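PDB 2YVT: metallophosphoesterase TT1561-like domain-containing protein from Aquifex aeolicus, which is of unknown function but, as a member of the calcineurin-like metallophosphoesterase superfamily, probably hydrolyses phosphoester bonds with the help of bound metal ions. Local coordinates for residues 132-138 with 174-179. Numbering follows the deposited sequence.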
ATOM      1  N   GLY A 132      -9.491  17.337  -8.703  1.00 27.55           N
ATOM      2  CA  GLY A 132      -9.176  17.940  -9.997  1.00 27.50           C
ATOM      3  C   GLY A 132      -7.742  18.410 -10.179  1.00 27.52           C
ATOM      4  O   GLY A 132      -7.402  18.982 -11.219  1.00 28.48           O
ATOM      5  N   GLU A 133      -6.896  18.165  -9.178  1.00 26.34           N
ATOM      6  CA  GLU A 133      -5.512  18.651  -9.196  1.00 26.85           C
ATOM      7  C   GLU A 133      -4.462  17.537  -9.175  1.00 22.38           C
ATOM      8  O   GLU A 133      -3.329  17.742  -9.618  1.00 21.38           O
ATOM      9  CB  GLU A 133      -5.262  19.625  -8.036  1.00 28.31           C
ATOM     10  CG  GLU A 133      -3.894  20.331  -8.094  1.00 31.05           C
ATOM     11  CD  GLU A 133      -3.831  21.612  -7.275  1.00 30.80           C
ATOM     12  OE1 GLU A 133      -4.902  22.102  -6.841  1.00 33.76           O
ATOM     13  OE2 GLU A 133      -2.706  22.134  -7.072  1.00 32.68           O
ATOM     14  N   PHE A 134      -4.836  16.369  -8.660  1.00 19.69           N
ATOM     15  CA  PHE A 134      -3.890  15.260  -8.546  1.00 17.18           C
ATOM     16  C   PHE A 134      -4.375  14.057  -9.324  1.00 15.60           C
ATOM     17  O   PHE A 134      -5.582  13.873  -9.499  1.00 15.25           O
ATOM     18  CB  PHE A 134      -3.698  14.839  -7.078  1.00 16.66           C
ATOM     19  CG  PHE A 134      -3.161  15.929  -6.185  1.00 16.19           C
ATOM     20  CD1 PHE A 134      -1.786  16.059  -5.972  1.00 16.60           C
ATOM     21  CD2 PHE A 134      -4.025  16.813  -5.550  1.00 17.03           C
ATOM     22  CE1 PHE A 134      -1.285  17.060  -5.145  1.00 16.78           C
ATOM     23  CE2 PHE A 134      -3.528  17.824  -4.720  1.00 17.92           C
ATOM     24  CZ  PHE A 134      -2.157  17.946  -4.523  1.00 17.32           C
ATOM     25  N   GLU A 135      -3.426  13.253  -9.794  1.00 14.85           N
ATOM     26  CA  GLU A 135      -3.703  11.876 -10.182  1.00 15.62           C
ATOM     27  C   GLU A 135      -3.026  10.991  -9.148  1.00 13.66           C
ATOM     28  O   GLU A 135      -1.834  11.152  -8.865  1.00 14.40           O
ATOM     29  CB  GLU A 135      -3.169  11.546 -11.583  1.00 18.97           C
ATOM     30  CG  GLU A 135      -3.905  12.245 -12.741  1.00 23.20           C
ATOM     31  CD  GLU A 135      -5.290  11.669 -13.042  1.00 26.03           C
ATOM     32  OE1 GLU A 135      -5.770  10.778 -12.310  1.00 27.02           O
ATOM     33  OE2 GLU A 135      -5.912  12.119 -14.032  1.00 28.63           O
ATOM     34  N   VAL A 136      -3.791  10.066  -8.578  1.00 10.83           N
ATOM     35  CA  VAL A 136      -3.253   9.138  -7.589  1.00 10.88           C
ATOM     36  C   VAL A 136      -3.148   7.767  -8.234  1.00 11.07           C
ATOM     37  O   VAL A 136      -4.140   7.238  -8.727  1.00 12.02           O
ATOM     38  CB  VAL A 136      -4.129   9.093  -6.315  1.00 11.04           C
ATOM     39  CG1 VAL A 136      -3.438   8.301  -5.209  1.00 12.05           C
ATOM     40  CG2 VAL A 136      -4.403  10.519  -5.827  1.00 13.48           C
ATOM     41  N   ILE A 137      -1.936   7.221  -8.251  1.00 10.90           N
ATOM     42  CA  ILE A 137      -1.673   5.928  -8.883  1.00 11.87           C
ATOM     43  C   ILE A 137      -1.299   4.936  -7.795  1.00 10.10           C
ATOM     44  O   ILE A 137      -0.505   5.258  -6.911  1.00 11.44           O
ATOM     45  CB  ILE A 137      -0.517   6.037  -9.893  1.00 14.11           C
ATOM     46  CG1 ILE A 137      -0.884   7.026 -11.003  1.00 16.65           C
ATOM     47  CG2 ILE A 137      -0.171   4.675 -10.496  1.00 15.38           C
ATOM     48  CD1 ILE A 137       0.293   7.407 -11.839  1.00 20.93           C
ATOM     49  N   GLY A 138      -1.872   3.738  -7.854  1.00  9.17           N
ATOM     50  CA  GLY A 138      -1.523   2.682  -6.906  1.00  8.57           C
ATOM     51  C   GLY A 138      -1.054   1.421  -7.599  1.00  8.67           C
ATOM     52  O   GLY A 138      -1.606   1.021  -8.621  1.00  8.94           O
ATOM     53  N   ARG A 174      -1.495  16.140 -14.447  1.00 29.30           N
ATOM     54  CA  ARG A 174      -1.757  16.637 -13.099  1.00 26.25           C
ATOM     55  C   ARG A 174      -0.579  16.312 -12.187  1.00 22.81           C
ATOM     56  O   ARG A 174       0.366  15.642 -12.603  1.00 22.21           O
ATOM     57  CB  ARG A 174      -3.043  16.010 -12.551  1.00 28.32           C
ATOM     58  CG  ARG A 174      -4.314  16.655 -13.073  1.00 30.81           C
ATOM     59  CD  ARG A 174      -5.363  15.623 -13.399  1.00 33.05           C
ATOM     60  NE  ARG A 174      -6.093  15.177 -12.220  1.00 34.58           N
ATOM     61  CZ  ARG A 174      -7.379  15.428 -11.988  1.00 34.51           C
ATOM     62  NH1 ARG A 174      -7.945  14.970 -10.886  1.00 33.99           N
ATOM     63  NH2 ARG A 174      -8.104  16.126 -12.855  1.00 35.71           N
ATOM     64  N   ARG A 175      -0.635  16.791 -10.949  1.00 19.44           N
ATOM     65  CA  ARG A 175       0.377  16.459  -9.956  1.00 17.64           C
ATOM     66  C   ARG A 175       0.211  14.984  -9.586  1.00 17.13           C
ATOM     67  O   ARG A 175      -0.889  14.536  -9.269  1.00 17.49           O
ATOM     68  CB  ARG A 175       0.247  17.357  -8.727  1.00 16.43           C
ATOM     69  CG  ARG A 175       0.442  18.835  -9.040  1.00 15.25           C
ATOM     70  CD  ARG A 175      -0.011  19.707  -7.900  1.00 16.51           C
ATOM     71  NE  ARG A 175       0.804  19.490  -6.708  1.00 16.97           N
ATOM     72  CZ  ARG A 175       0.586  20.066  -5.531  1.00 17.55           C
ATOM     73  NH1 ARG A 175      -0.427  20.910  -5.377  1.00 19.55           N
ATOM     74  NH2 ARG A 175       1.384  19.791  -4.507  1.00 16.85           N
ATOM     75  N   LEU A 176       1.304  14.237  -9.644  1.00 16.22           N
ATOM     76  CA  LEU A 176       1.237  12.792  -9.528  1.00 16.13           C
ATOM     77  C   LEU A 176       1.627  12.322  -8.134  1.00 15.39           C
ATOM     78  O   LEU A 176       2.703  12.664  -7.633  1.00 15.06           O
ATOM     79  CB  LEU A 176       2.149  12.153 -10.580  1.00 18.12           C
ATOM     80  CG  LEU A 176       2.133  10.642 -10.751  1.00 19.92           C
ATOM     81  CD1 LEU A 176       0.723  10.209 -11.089  1.00 20.79           C
ATOM     82  CD2 LEU A 176       3.115  10.235 -11.842  1.00 18.74           C
ATOM     83  N   VAL A 177       0.747  11.533  -7.521  1.00 13.91           N
ATOM     84  CA  VAL A 177       1.039  10.866  -6.254  1.00 13.90           C
ATOM     85  C   VAL A 177       0.982   9.368  -6.513  1.00 13.29           C
ATOM     86  O   VAL A 177      -0.035   8.860  -6.993  1.00 13.96           O
ATOM     87  CB  VAL A 177       0.033  11.248  -5.145  1.00 13.29           C
ATOM     88  CG1 VAL A 177       0.287  10.441  -3.862  1.00 14.67           C
ATOM     89  CG2 VAL A 177       0.094  12.756  -4.853  1.00 15.36           C
ATOM     90  N   THR A 178       2.077   8.669  -6.222  1.00 11.64           N
ATOM     91  CA  THR A 178       2.123   7.213  -6.421  1.00 11.19           C
ATOM     92  C   THR A 178       2.157   6.522  -5.068  1.00 11.11           C
ATOM     93  O   THR A 178       2.779   7.012  -4.126  1.00 13.95           O
ATOM     94  CB  THR A 178       3.339   6.768  -7.262  1.00 11.72           C
ATOM     95  OG1 THR A 178       4.541   7.226  -6.638  1.00 11.82           O
ATOM     96  CG2 THR A 178       3.260   7.342  -8.689  1.00 13.01           C
ATOM     97  N   ILE A 179       1.451   5.405  -4.969  1.00  9.32           N
ATOM     98  CA  ILE A 179       1.382   4.641  -3.734  1.00  8.29           C
ATOM     99  C   ILE A 179       1.750   3.208  -4.059  1.00  8.32           C
ATOM    100  O   ILE A 179       1.093   2.576  -4.888  1.00  9.46           O
ATOM    101  CB  ILE A 179      -0.030   4.686  -3.101  1.00  7.99           C
ATOM    102  CG1 ILE A 179      -0.524   6.135  -2.972  1.00  8.63           C
ATOM    103  CG2 ILE A 179      -0.026   3.991  -1.730  1.00  9.55           C
ATOM    104  CD1 ILE A 179      -1.979   6.267  -2.573  1.00  9.66           C
TER
HETATM  105  O   HOH W   1     -10.281  14.735  -9.529  1.00 36.81           O
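CE1 of Phe134 sits over the centre of one face of the Arg175 guanidinium, 3.6 Å from CZ of Arg175, with the two planes 45° apart. Glu133 CG lies over one face of the Phe134 ring, toward its rim, and the ring also stacks with Trp130. At the edge of the Arg175 guanidinium, NH1 of Arg175 reaches OE2 of Glu133 at 3.1 Å, a salt bridge that leaves within the guanidinium plane but comes in tilted from the carboxylate plane. NH2 of Arg175 turns elsewhere, to the carboxylate of Glu214 and the carbonyl of Leu249. The Arg174 guanidinium has the Gly132-Glu133 peptide over one face; at its edge NH1 of Arg174 gives a bond to Phe134 O at 3.0 Å, seconded weakly by NE, and another to a water that Gly132 N also binds. Bends at chi2 (139°) and chi3 (81°) fold Arg174 back across the end of the neighbouring strand. OE2 of Glu135 stands well out of that guanidinium plane, 3.6 Å from NE of Arg174, a purely electrostatic pairing. Beyond these arginines the two strands run parallel, two central members of one of the two mixed sheets of this calcineurin-like fold; Glu133 and Phe134 form a classic beta bulge opposite Trp130, on the other flank of strand 134-144. Backbone bonds alternate regularly, from Arg175 N to Glu133 O through to Ile179 N to Ile137 O at 2.8 Å. Phe134, Arg175, Val136, Val177 and Ile179 share one face: Val136 CG1 meets Ile179 CD1 at 3.6 Å, and strands 35-39 and 91-95 of the other sheet pack against it. Glu135, Ile137, Leu176 and Thr178 line the reverse face, where Ile137 touches Val168.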